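Local coordinates for TCP pilus virulence regulatory protein (Vibrio cholerae, PDB 4MLO) that probably activates transcription of virulence genes, including those for the TCP pilus, as an AraC-family DNA-binding regulator that carries a bound palmitoleic acid, at residues I59-K62 and I66-F69; N24-D29 and R221-I226; K154-K157 and S161-I164; L115-E120 and S149-K154; A40-K45 and V49-N54. One frame throughout, in Å; residues are numbered along the deposited sequence.

Interaction 1 (I59-K62 and I66-F69); sequences ILLK and IQRF
L61 and Q67 face each other across a gap of 8.3 Å between their CA atoms, too wide for backbone pairing, because strands 57-61 and 66-73 belong to different sheets of the cupin-like domain and meet mainly through their side chains. Both residues send CB into the space between the sheets. L61 has CG anti to its carbonyl carbon (chi1 -56°), which carries the two methyls forward to separate partners. CD2 meets the amide of Q67, 3.8 Å from Q67 NE2, with the two side chains crossing obliquely. CD1 approaches the F69 ring instead, 4.3 Å from F69 CE1, in loose apolar packing. Q67 bends sharply at chi2 (-73°), which brings the amide against the leucine methyl. A buried amide needs polar partners, and Q67 NE2 has them in S65 OG and D113 O, so a glutamine can lie in this mostly apolar place with its carbon skeleton packed and its nitrogen satisfied. The leucine and the phenylalanine suit the other end, where both touch the bound palmitoleic acid and help line its pocket. On the backbone side, L61 pairs with K31 of strand 31-35, whereas Q67 pairs with L25 of strand 19-26. L114 of strand 114-118 touches the side chains of both L61 and Q67, and F33 of strand 31-35 packs against L61 and F69.

Interaction 2 (N24-D29 and R221-I226); sequences NLYIND and RISYSI
Y26 of the cupin-like domain meets S223 on helix 213-230 where strand 19-26 nears its end, just past a G1 beta bulge in which N24 and L25 both face Q67. The joint reaches from the N-terminal domain to a helix almost 200 residues further along the chain. The side chain of S223 carries it. Its CB lies 4.0 Å from Y26 CD2, at the edge of the tyrosine ring and near the ring plane, and 4.4 Å from N28 CB. Beyond it, in the conformer described here, OG is turned to the side of its own backbone N (chi1 -68°), which brings the hydroxyl to the strand, where it donates to Y26 O at 2.6 Å with the donor tilted 17° from the carbonyl plane. Serine, short and carrying a hydroxyl, suits a place where the strand carbonyl comes this near the helix. L25 touches the bound palmitoleic acid, and L25 CD1 lies 4.4 Å from S223 OG. The far end of the tyrosine is held elsewhere, by N64 through OH. A water completes the polar link: it accepts from Y26 N and donates to S223 OG, at 2.9 Å from each.

Interaction 3 (K154-K157 and S161-I164); sequences KVEK and SIFI
The C-terminal end of helix 141-159 is tied to the loop that follows it, and E156 does most of the tying. Its backbone O accepts from S161 N at 3.0 Å, a reach of five residues where an alpha-helix spans four. The side chain then continues past the serine into the loop: with CG swung beside the backbone N (chi1 -69°) and the chain extended beyond it, CG passes 3.1 Å from S161 O and the carboxylate arrives at the N-H groups of two successive residues. OE2 takes both. F163 N donates to it at 2.7 Å, from the anti side and 31° out of the carboxylate plane, and I164 N donates at 3.1 Å, nearly head-on to the C-O bond. A glutamate is long enough to span this gap, and its charge would suit two N-H groups pointing at one oxygen. The other oxygen, OE1, forms a salt bridge with R105, which also binds I164 O and so braces the loop from a second direction. F163 CB lies 3.6 Å from E156 OE2, while its ring turns off to meet those of Y30 and F152. The whole is a helix C-terminus followed by a main-chain bond from the loop, with a last-turn glutamate binding consecutive N-H groups of that loop.

Interaction 4 (L115-E120 and S149-K154); sequences LLWNCE and SGFFSK
The indole of W117 has the aliphatic chain of K154 across one face and C119 SG at its edge, with the F151 ring meeting it obliquely. K154 CG stands over the six-membered ring of W117, 4.1 Å from its centroid and 19° off the normal, a CH-pi contact. K154 CD and CE continue over the indole, CD reaching 3.7 Å from W117 CZ2. The lysine begins with CG between its backbone N and carbonyl carbon (chi1 58°) and is extended from there, which lays the methylenes across the tryptophan at about a right angle and lets NZ run on to a salt bridge with D123. Lysine suits a partly open place such as this: fatty along its length, charged at its end. F151 comes to W117 from the helix side, F151 CZ lying 3.7 Å from W117 CD1, with the two ring planes at 67°. C119 then adds a sulfur-aromatic contact, its SG at the edge of the F151 ring, 5.3 Å from the centroid. F151 and K154 are three residues apart and so sit on one side of helix 141-159. This is aromatic and CH-pi packing of a helix against 114-118, an outermost strand of the five-stranded sheet in the cupin-like domain.

Interaction 5 (A40-K45 and V49-N54); sequences AKLIDK and VSYEIN
L42 O is gripped by two groups from the neighbouring strand: Y51 N donates to it at 2.8 Å, and S50 CA adds a CA-H...O contact at 3.1 Å. The partner bond, L42 N to Y51 O, is equally short at 2.8 Å. A40 and I53 form a second hydrogen-bonded pair, and D44 N binds V49 O at 2.9 Å, although the return bond from V49 N to D44 O is weak. Between these lie the non-hydrogen-bonded pairs K41 with E52 and I43 with S50, completing an antiparallel hairpin whose strand directions differ by 160°. Of its two faces, the one bearing A40, L42, V49, Y51 and I53, with D44 at the turn end, is mostly apolar. L42 and Y51 lie side by side there, L42 CD2 being 4.0 Å from Y51 CD1 in the conformer described, and the small A40 lets I53 CG1 come close, 3.9 Å from A40 CB. The other face carries K41, S50 and E52, polar residues fitting an outer surface, with I43 CG1 against S50 CB at 4.0 Å. At the turn D44 OD1 accepts from N46 N, a suitable use for a short carboxylate. Strand 40-44 runs between 49-53 and 66-73 in the four-stranded sheet. L71 of strand 66-73 touches A40, L42 and I53, while Y51 and I53 reach over to L116 of strand 114-118 in the facing sheet.

Along the chain, interaction 5 closes first, interaction 1 follows, and interactions 4 and 3 come later; interaction 2 spans all of them by joining residues 24-29 to helix 213-230. Interactions 1, 2 and 5 all reach the four-stranded sheet, with strand 66-73 between 19-26 and 40-44. Interactions 1 and 4 share the five-stranded sheet through neighbouring strands 57-61 and 114-118, and interactions 3 and 4 share helix 141-159 and K154, their centres about 8 Å apart. Interaction 1, about 12 Å between centres from both 2 and 5, lies at the palmitoleic acid pocket, as does interaction 2. The fatty acid thus sits where the two sheets meet the helical part, consistent with a ligand coupling the domains.

Interaction 1 (I59-K62 and I66-F69)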
# COMPACT_ATOMS: atom_id res chain seq x y z
N ILE A 59 -7.25 -1.28 -8.31
CA ILE A 59 -6.36 -0.18 -7.97
C ILE A 59 -5.09 -0.79 -7.39
O ILE A 59 -5.14 -1.62 -6.48
CB ILE A 59 -6.99 0.79 -6.97
CG1 ILE A 59 -8.38 1.25 -7.47
CG2 ILE A 59 -6.07 1.97 -6.75
CD1 ILE A 59 -8.34 2.04 -8.75
N LEU A 60 -3.95 -0.39 -7.94
CA LEU A 60 -2.66 -0.87 -7.48
C LEU A 60 -1.95 0.28 -6.79
O LEU A 60 -1.81 1.36 -7.38
CB LEU A 60 -1.83 -1.38 -8.65
CG LEU A 60 -2.38 -2.59 -9.40
CD1 LEU A 60 -3.37 -2.16 -10.50
CD2 LEU A 60 -1.27 -3.43 -9.95
N LEU A 61 -1.39 0.02 -5.62
CA LEU A 61 -0.65 1.04 -4.86
C LEU A 61 0.80 0.60 -4.73
O LEU A 61 1.09 -0.52 -4.29
CB LEU A 61 -1.26 1.27 -3.47
CG LEU A 61 -2.75 1.67 -3.43
CD1 LEU A 61 -3.18 1.85 -1.99
CD2 LEU A 61 -2.99 2.94 -4.22
N LYS A 62 1.72 1.49 -5.11
CA LYS A 62 3.14 1.14 -5.16
C LYS A 62 3.76 1.17 -3.77
O LYS A 62 3.50 2.07 -2.96
CB LYS A 62 3.89 2.10 -6.08
CG LYS A 62 5.29 1.66 -6.35
CD LYS A 62 6.09 2.74 -7.01
CE LYS A 62 5.48 3.17 -8.28
NZ LYS A 62 6.42 4.11 -8.97
N ILE A 66 3.49 7.44 -0.70
CA ILE A 66 2.76 8.16 0.34
C ILE A 66 1.47 8.63 -0.30
O ILE A 66 1.48 9.55 -1.13
CB ILE A 66 3.56 9.34 0.91
CG1 ILE A 66 4.86 8.86 1.56
CG2 ILE A 66 2.71 10.15 1.91
CD1 ILE A 66 4.69 7.92 2.70
N GLN A 67 0.36 8.01 0.09
CA GLN A 67 -0.91 8.19 -0.59
C GLN A 67 -1.79 9.25 0.06
O GLN A 67 -1.81 9.40 1.29
CB GLN A 67 -1.66 6.86 -0.63
CG GLN A 67 -0.95 5.76 -1.41
CD GLN A 67 -0.99 5.98 -2.91
OE1 GLN A 67 -1.83 6.70 -3.41
NE2 GLN A 67 -0.09 5.31 -3.64
N ARG A 68 -2.50 9.99 -0.79
CA ARG A 68 -3.55 10.93 -0.37
C ARG A 68 -4.74 10.74 -1.29
O ARG A 68 -4.74 11.26 -2.41
CB ARG A 68 -3.07 12.38 -0.44
CG ARG A 68 -1.88 12.66 0.43
CD ARG A 68 -1.27 14.04 0.18
NE ARG A 68 -0.00 14.14 0.86
CZ ARG A 68 1.19 13.86 0.32
NH1 ARG A 68 1.33 13.52 -0.95
NH2 ARG A 68 2.26 13.98 1.08
N PHE A 69 -5.77 10.04 -0.82
CA PHE A 69 -6.91 9.76 -1.68
C PHE A 69 -8.12 9.48 -0.82
O PHE A 69 -8.00 9.20 0.38
CB PHE A 69 -6.65 8.61 -2.66
CG PHE A 69 -6.58 7.24 -2.03
CD1 PHE A 69 -5.36 6.74 -1.59
CD2 PHE A 69 -7.69 6.40 -1.96
CE1 PHE A 69 -5.26 5.48 -1.06
CE2 PHE A 69 -7.61 5.13 -1.42
CZ PHE A 69 -6.38 4.66 -0.98

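Interaction 2 (N24-D29 and R221-I226)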
# COMPACT_ATOMS: atom_id res chain seq x y z
N ASN A 24 -1.37 10.97 3.82
CA ASN A 24 -0.01 10.57 4.15
C ASN A 24 0.01 9.12 4.65
O ASN A 24 0.72 8.76 5.58
CB ASN A 24 0.62 11.53 5.16
CG ASN A 24 1.01 12.86 4.50
OD1 ASN A 24 1.04 12.98 3.27
ND2 ASN A 24 1.27 13.87 5.33
N LEU A 25 -0.70 8.27 3.91
CA LEU A 25 -0.70 6.82 4.13
C LEU A 25 0.52 6.22 3.43
O LEU A 25 0.58 6.21 2.19
CB LEU A 25 -1.98 6.19 3.59
CG LEU A 25 -2.13 4.68 3.79
CD1 LEU A 25 -2.31 4.39 5.29
CD2 LEU A 25 -3.26 4.07 2.91
N TYR A 26 1.45 5.70 4.24
CA TYR A 26 2.65 5.00 3.76
C TYR A 26 2.30 3.57 3.37
O TYR A 26 1.71 2.81 4.16
CB TYR A 26 3.76 5.01 4.82
CG TYR A 26 4.93 4.12 4.47
CD1 TYR A 26 5.88 4.52 3.54
CD2 TYR A 26 5.07 2.90 5.06
CE1 TYR A 26 6.94 3.66 3.21
CE2 TYR A 26 6.07 2.07 4.73
CZ TYR A 26 6.99 2.43 3.80
OH TYR A 26 7.98 1.49 3.55
N ILE A 27 2.68 3.19 2.16
CA ILE A 27 2.34 1.88 1.62
C ILE A 27 3.54 0.99 1.91
O ILE A 27 4.57 1.08 1.23
CB ILE A 27 2.01 1.95 0.13
CG1 ILE A 27 0.85 2.92 -0.11
CG2 ILE A 27 1.66 0.59 -0.37
CD1 ILE A 27 -0.44 2.59 0.66
N ASN A 28 3.42 0.12 2.92
CA ASN A 28 4.54 -0.67 3.43
C ASN A 28 4.92 -1.81 2.49
O ASN A 28 6.08 -2.25 2.47
CB ASN A 28 4.19 -1.26 4.79
CG ASN A 28 5.36 -1.93 5.44
OD1 ASN A 28 6.30 -1.26 5.81
ND2 ASN A 28 5.33 -3.26 5.55
N ASP A 29 3.94 -2.31 1.74
CA ASP A 29 4.11 -3.40 0.79
C ASP A 29 3.16 -3.16 -0.38
O ASP A 29 2.18 -2.43 -0.24
CB ASP A 29 3.79 -4.76 1.42
CG ASP A 29 4.95 -5.27 2.25
OD1 ASP A 29 6.04 -5.48 1.67
OD2 ASP A 29 4.78 -5.43 3.47
N ARG A 221 5.40 4.59 10.94
CA ARG A 221 4.95 4.06 12.23
C ARG A 221 3.45 3.75 12.23
O ARG A 221 3.04 2.77 12.84
CB ARG A 221 5.29 5.03 13.35
CG ARG A 221 6.80 5.12 13.65
CD ARG A 221 7.11 6.07 14.81
NE ARG A 221 8.52 5.91 15.20
CZ ARG A 221 9.29 6.83 15.76
NH1 ARG A 221 8.84 8.03 16.04
NH2 ARG A 221 10.57 6.51 16.02
N ILE A 222 2.63 4.53 11.53
CA ILE A 222 1.20 4.18 11.46
C ILE A 222 1.01 2.87 10.71
O ILE A 222 0.19 2.02 11.09
CB ILE A 222 0.39 5.32 10.81
CG1 ILE A 222 0.28 6.55 11.73
CG2 ILE A 222 -1.05 4.87 10.39
CD1 ILE A 222 -0.38 6.31 13.09
N SER A 223 1.72 2.69 9.62
CA SER A 223 1.54 1.46 8.88
C SER A 223 2.05 0.27 9.69
O SER A 223 1.47 -0.82 9.60
CB SER A 223 2.17 1.61 7.51
OG SER A 223 1.42 2.57 6.77
N TYR A 224 3.07 0.46 10.53
CA TYR A 224 3.48 -0.58 11.46
C TYR A 224 2.36 -0.91 12.45
O TYR A 224 2.06 -2.09 12.70
CB TYR A 224 4.77 -0.12 12.16
CG TYR A 224 5.48 -1.14 13.01
CD1 TYR A 224 5.15 -1.32 14.32
CD2 TYR A 224 6.58 -1.83 12.51
CE1 TYR A 224 5.83 -2.24 15.13
CE2 TYR A 224 7.26 -2.76 13.32
CZ TYR A 224 6.84 -2.96 14.63
OH TYR A 224 7.49 -3.85 15.48
N SER A 225 1.69 0.11 12.99
CA SER A 225 0.59 -0.14 13.93
C SER A 225 -0.55 -0.91 13.25
O SER A 225 -1.22 -1.73 13.90
CB SER A 225 0.08 1.18 14.53
OG SER A 225 -0.75 1.95 13.67
N ILE A 226 -0.83 -0.58 12.00
CA ILE A 226 -1.87 -1.28 11.24
C ILE A 226 -1.49 -2.74 11.09
O ILE A 226 -2.29 -3.64 11.35
CB ILE A 226 -2.10 -0.57 9.89
CG1 ILE A 226 -2.86 0.72 10.14
CG2 ILE A 226 -2.91 -1.43 8.96
CD1 ILE A 226 -2.81 1.66 8.96
O HOH W 1 0.75 5.34 7.06

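Interaction 3 (K154-K157 and S161-I164)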
# COMPACT_ATOMS: atom_id res chain seq x y z
N LYS A 154 1.42 -5.81 -17.84
CA LYS A 154 0.49 -5.08 -18.70
C LYS A 154 0.04 -3.77 -18.06
O LYS A 154 -0.18 -2.79 -18.78
CB LYS A 154 -0.71 -5.95 -19.09
CG LYS A 154 -1.55 -6.52 -17.97
CD LYS A 154 -2.48 -7.59 -18.55
CE LYS A 154 -3.43 -8.14 -17.51
NZ LYS A 154 -4.28 -9.26 -18.04
N VAL A 155 -0.04 -3.70 -16.73
CA VAL A 155 -0.27 -2.41 -16.06
C VAL A 155 0.88 -1.44 -16.33
O VAL A 155 0.66 -0.26 -16.61
CB VAL A 155 -0.49 -2.60 -14.55
CG1 VAL A 155 -0.65 -1.26 -13.85
CG2 VAL A 155 -1.70 -3.47 -14.32
N GLU A 156 2.12 -1.92 -16.22
CA GLU A 156 3.26 -1.04 -16.49
C GLU A 156 3.23 -0.54 -17.93
O GLU A 156 3.52 0.63 -18.19
CB GLU A 156 4.57 -1.75 -16.17
CG GLU A 156 4.79 -2.02 -14.66
CD GLU A 156 6.16 -2.58 -14.36
OE1 GLU A 156 6.79 -3.14 -15.29
OE2 GLU A 156 6.62 -2.43 -13.19
N LYS A 157 2.91 -1.42 -18.88
CA LYS A 157 2.89 -1.02 -20.28
C LYS A 157 1.79 -0.00 -20.53
O LYS A 157 2.00 0.97 -21.26
CB LYS A 157 2.71 -2.25 -21.18
CG LYS A 157 2.67 -1.95 -22.70
CD LYS A 157 2.53 -3.25 -23.47
CE LYS A 157 2.18 -3.03 -24.95
NZ LYS A 157 3.15 -2.16 -25.63
N SER A 161 5.04 3.00 -17.14
CA SER A 161 5.48 3.36 -15.79
C SER A 161 5.88 2.12 -14.99
O SER A 161 5.23 1.07 -15.08
CB SER A 161 4.37 4.06 -15.00
OG SER A 161 4.08 5.34 -15.55
N ILE A 162 6.91 2.28 -14.16
CA ILE A 162 7.37 1.21 -13.29
C ILE A 162 6.39 1.05 -12.14
O ILE A 162 6.02 2.03 -11.48
CB ILE A 162 8.78 1.52 -12.76
CG1 ILE A 162 9.82 1.50 -13.89
CG2 ILE A 162 9.19 0.53 -11.65
CD1 ILE A 162 10.01 0.15 -14.54
N PHE A 163 5.96 -0.19 -11.89
CA PHE A 163 5.24 -0.53 -10.68
C PHE A 163 6.16 -1.25 -9.70
O PHE A 163 6.33 -0.79 -8.57
CB PHE A 163 4.01 -1.40 -10.99
CG PHE A 163 3.16 -1.71 -9.78
CD1 PHE A 163 2.99 -3.02 -9.35
CD2 PHE A 163 2.58 -0.68 -9.04
CE1 PHE A 163 2.25 -3.31 -8.24
CE2 PHE A 163 1.82 -0.97 -7.89
CZ PHE A 163 1.65 -2.29 -7.52
N ILE A 164 6.83 -2.32 -10.13
CA ILE A 164 7.78 -3.02 -9.26
C ILE A 164 9.11 -2.27 -9.32
O ILE A 164 9.90 -2.41 -10.26
CB ILE A 164 7.94 -4.50 -9.64
CG1 ILE A 164 6.58 -5.21 -9.68
CG2 ILE A 164 8.91 -5.19 -8.66
CD1 ILE A 164 5.79 -5.11 -8.36

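Interaction 4 (L115-E120 and S149-K154)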
# COMPACT_ATOMS: atom_id res chain seq x y z
N LEU A 115 -2.34 3.10 -9.68
CA LEU A 115 -2.61 2.66 -11.04
C LEU A 115 -3.92 1.90 -11.07
O LEU A 115 -4.31 1.28 -10.08
CB LEU A 115 -1.45 1.81 -11.58
CG LEU A 115 -0.03 2.39 -11.45
CD1 LEU A 115 0.98 1.39 -11.97
CD2 LEU A 115 0.13 3.69 -12.21
N LEU A 116 -4.66 2.06 -12.16
CA LEU A 116 -5.93 1.37 -12.39
C LEU A 116 -5.78 0.34 -13.50
O LEU A 116 -5.16 0.60 -14.54
CB LEU A 116 -7.01 2.40 -12.77
CG LEU A 116 -8.41 1.90 -13.15
CD1 LEU A 116 -9.29 1.79 -11.92
CD2 LEU A 116 -9.05 2.81 -14.18
N TRP A 117 -6.37 -0.84 -13.30
CA TRP A 117 -6.53 -1.81 -14.38
C TRP A 117 -7.97 -2.29 -14.42
O TRP A 117 -8.49 -2.78 -13.41
CB TRP A 117 -5.57 -2.99 -14.24
CG TRP A 117 -5.69 -3.91 -15.39
CD1 TRP A 117 -6.40 -5.07 -15.44
CD2 TRP A 117 -5.09 -3.76 -16.70
NE1 TRP A 117 -6.28 -5.66 -16.67
CE2 TRP A 117 -5.49 -4.87 -17.47
CE3 TRP A 117 -4.26 -2.79 -17.28
CZ2 TRP A 117 -5.09 -5.04 -18.79
CZ3 TRP A 117 -3.85 -2.97 -18.60
CH2 TRP A 117 -4.27 -4.08 -19.34
N ASN A 118 -8.62 -2.14 -15.57
CA ASN A 118 -9.97 -2.65 -15.77
C ASN A 118 -9.90 -4.11 -16.22
O ASN A 118 -9.41 -4.40 -17.32
CB ASN A 118 -10.71 -1.78 -16.78
CG ASN A 118 -11.05 -0.41 -16.23
OD1 ASN A 118 -11.70 -0.29 -15.19
ND2 ASN A 118 -10.62 0.63 -16.93
N CYS A 119 -10.36 -5.01 -15.36
CA CYS A 119 -10.13 -6.44 -15.54
C CYS A 119 -11.09 -7.09 -16.53
O CYS A 119 -12.25 -6.71 -16.65
CB CYS A 119 -10.30 -7.20 -14.23
SG CYS A 119 -8.90 -7.11 -13.18
N GLU A 120 -10.59 -8.14 -17.20
CA GLU A 120 -11.41 -9.11 -17.89
C GLU A 120 -11.87 -10.20 -16.92
O GLU A 120 -11.34 -10.35 -15.81
CB GLU A 120 -10.65 -9.74 -19.07
CG GLU A 120 -10.34 -8.77 -20.19
N SER A 149 3.30 -11.60 -12.53
CA SER A 149 4.26 -10.92 -13.38
C SER A 149 3.58 -10.41 -14.66
O SER A 149 3.83 -9.28 -15.09
CB SER A 149 5.46 -11.82 -13.71
OG SER A 149 5.05 -13.03 -14.32
N GLY A 150 2.71 -11.21 -15.27
CA GLY A 150 2.03 -10.75 -16.47
C GLY A 150 1.06 -9.61 -16.18
O GLY A 150 0.92 -8.68 -16.98
N PHE A 151 0.39 -9.67 -15.03
CA PHE A 151 -0.55 -8.61 -14.64
C PHE A 151 0.19 -7.28 -14.44
O PHE A 151 -0.19 -6.25 -15.01
CB PHE A 151 -1.29 -9.01 -13.37
CG PHE A 151 -2.51 -8.17 -13.07
CD1 PHE A 151 -3.76 -8.57 -13.51
CD2 PHE A 151 -2.40 -6.98 -12.40
CE1 PHE A 151 -4.87 -7.78 -13.25
CE2 PHE A 151 -3.51 -6.21 -12.15
CZ PHE A 151 -4.73 -6.61 -12.58
N PHE A 152 1.25 -7.30 -13.65
CA PHE A 152 2.04 -6.09 -13.44
C PHE A 152 2.64 -5.61 -14.74
O PHE A 152 2.70 -4.40 -14.99
CB PHE A 152 3.14 -6.35 -12.41
CG PHE A 152 2.64 -6.72 -11.03
CD1 PHE A 152 1.41 -6.29 -10.57
CD2 PHE A 152 3.42 -7.50 -10.18
CE1 PHE A 152 0.96 -6.64 -9.31
CE2 PHE A 152 2.96 -7.84 -8.90
CZ PHE A 152 1.74 -7.40 -8.48
N SER A 153 3.11 -6.53 -15.59
CA SER A 153 3.67 -6.13 -16.88
C SER A 153 2.66 -5.34 -17.72
O SER A 153 3.03 -4.33 -18.34
CB SER A 153 4.16 -7.35 -17.65
OG SER A 153 5.34 -7.83 -17.04
N LYS A 154 1.42 -5.81 -17.84
CA LYS A 154 0.49 -5.08 -18.70
C LYS A 154 0.04 -3.77 -18.06
O LYS A 154 -0.18 -2.79 -18.78
CB LYS A 154 -0.71 -5.95 -19.09
CG LYS A 154 -1.55 -6.52 -17.97
CD LYS A 154 -2.48 -7.59 -18.55
CE LYS A 154 -3.43 -8.14 -17.51
NZ LYS A 154 -4.28 -9.26 -18.04

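Interaction 5 (A40-K45 and V49-N54)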
# COMPACT_ATOMS: atom_id res chain seq x y z
N ALA A 40 -18.09 3.04 -6.97
CA ALA A 40 -17.48 3.95 -6.02
C ALA A 40 -16.71 5.00 -6.81
O ALA A 40 -16.41 4.82 -8.00
CB ALA A 40 -16.54 3.22 -5.05
N LYS A 41 -16.40 6.10 -6.14
CA LYS A 41 -15.64 7.20 -6.71
C LYS A 41 -14.33 7.30 -5.94
O LYS A 41 -14.35 7.50 -4.71
CB LYS A 41 -16.44 8.50 -6.61
CG LYS A 41 -15.74 9.70 -7.21
CD LYS A 41 -16.43 10.98 -6.78
CE LYS A 41 -15.93 12.20 -7.54
NZ LYS A 41 -16.54 13.47 -7.04
N LEU A 42 -13.22 7.17 -6.66
CA LEU A 42 -11.88 7.31 -6.10
C LEU A 42 -11.33 8.66 -6.53
O LEU A 42 -11.26 8.95 -7.73
CB LEU A 42 -10.98 6.18 -6.59
CG LEU A 42 -9.56 6.00 -6.02
CD1 LEU A 42 -9.03 4.69 -6.54
CD2 LEU A 42 -8.61 7.12 -6.38
N ILE A 43 -10.95 9.48 -5.56
CA ILE A 43 -10.33 10.77 -5.83
C ILE A 43 -8.89 10.70 -5.35
O ILE A 43 -8.63 10.56 -4.14
CB ILE A 43 -11.07 11.91 -5.15
CG1 ILE A 43 -12.50 11.98 -5.70
CG2 ILE A 43 -10.33 13.22 -5.39
CD1 ILE A 43 -13.37 12.94 -4.97
N ASP A 44 -7.96 10.81 -6.29
CA ASP A 44 -6.53 10.83 -6.00
C ASP A 44 -6.09 12.27 -5.85
O ASP A 44 -5.92 12.99 -6.84
CB ASP A 44 -5.76 10.11 -7.10
CG ASP A 44 -4.27 10.12 -6.86
OD1 ASP A 44 -3.83 10.54 -5.76
OD2 ASP A 44 -3.54 9.69 -7.78
N LYS A 45 -5.86 12.69 -4.60
CA LYS A 45 -5.50 14.08 -4.31
C LYS A 45 -4.11 14.43 -4.80
O LYS A 45 -3.82 15.61 -5.03
CB LYS A 45 -5.59 14.36 -2.81
CG LYS A 45 -7.00 14.65 -2.32
CD LYS A 45 -7.90 13.44 -2.44
N VAL A 49 -6.97 13.53 -10.04
CA VAL A 49 -7.84 12.80 -10.95
C VAL A 49 -8.83 12.00 -10.11
O VAL A 49 -8.54 11.57 -8.99
CB VAL A 49 -7.05 11.86 -11.90
CG1 VAL A 49 -6.08 12.68 -12.74
CG2 VAL A 49 -6.31 10.80 -11.12
N SER A 50 -10.04 11.84 -10.65
CA SER A 50 -11.04 10.98 -10.05
C SER A 50 -11.40 9.87 -11.03
O SER A 50 -11.30 10.03 -12.25
CB SER A 50 -12.29 11.75 -9.65
OG SER A 50 -12.84 12.44 -10.75
N TYR A 51 -11.78 8.73 -10.47
CA TYR A 51 -12.21 7.57 -11.22
C TYR A 51 -13.51 7.08 -10.63
O TYR A 51 -13.64 6.99 -9.41
CB TYR A 51 -11.21 6.41 -11.15
CG TYR A 51 -9.77 6.77 -11.36
CD1 TYR A 51 -9.00 7.28 -10.31
CD2 TYR A 51 -9.15 6.56 -12.59
CE1 TYR A 51 -7.67 7.59 -10.49
CE2 TYR A 51 -7.82 6.87 -12.78
CZ TYR A 51 -7.08 7.39 -11.73
OH TYR A 51 -5.75 7.70 -11.92
N GLU A 52 -14.47 6.77 -11.48
CA GLU A 52 -15.56 5.89 -11.08
C GLU A 52 -15.10 4.46 -11.32
O GLU A 52 -14.65 4.13 -12.42
CB GLU A 52 -16.84 6.19 -11.85
CG GLU A 52 -17.51 7.48 -11.43
CD GLU A 52 -19.00 7.50 -11.73
OE1 GLU A 52 -19.67 8.45 -11.29
OE2 GLU A 52 -19.49 6.56 -12.41
N ILE A 53 -15.18 3.64 -10.28
CA ILE A 53 -14.73 2.26 -10.37
C ILE A 53 -15.91 1.33 -10.12
O ILE A 53 -16.88 1.69 -9.45
CB ILE A 53 -13.58 1.98 -9.38
CG1 ILE A 53 -14.01 2.28 -7.93
CG2 ILE A 53 -12.38 2.82 -9.72
CD1 ILE A 53 -13.00 1.76 -6.89
N ASN A 54 -15.81 0.14 -10.69
CA ASN A 54 -16.77 -0.93 -10.48
C ASN A 54 -16.05 -2.17 -10.00
O ASN A 54 -14.84 -2.12 -9.71
CB ASN A 54 -17.56 -1.20 -11.77
CG ASN A 54 -16.65 -1.42 -12.97
OD1 ASN A 54 -15.68 -2.18 -12.90
ND2 ASN A 54 -16.94 -0.72 -14.06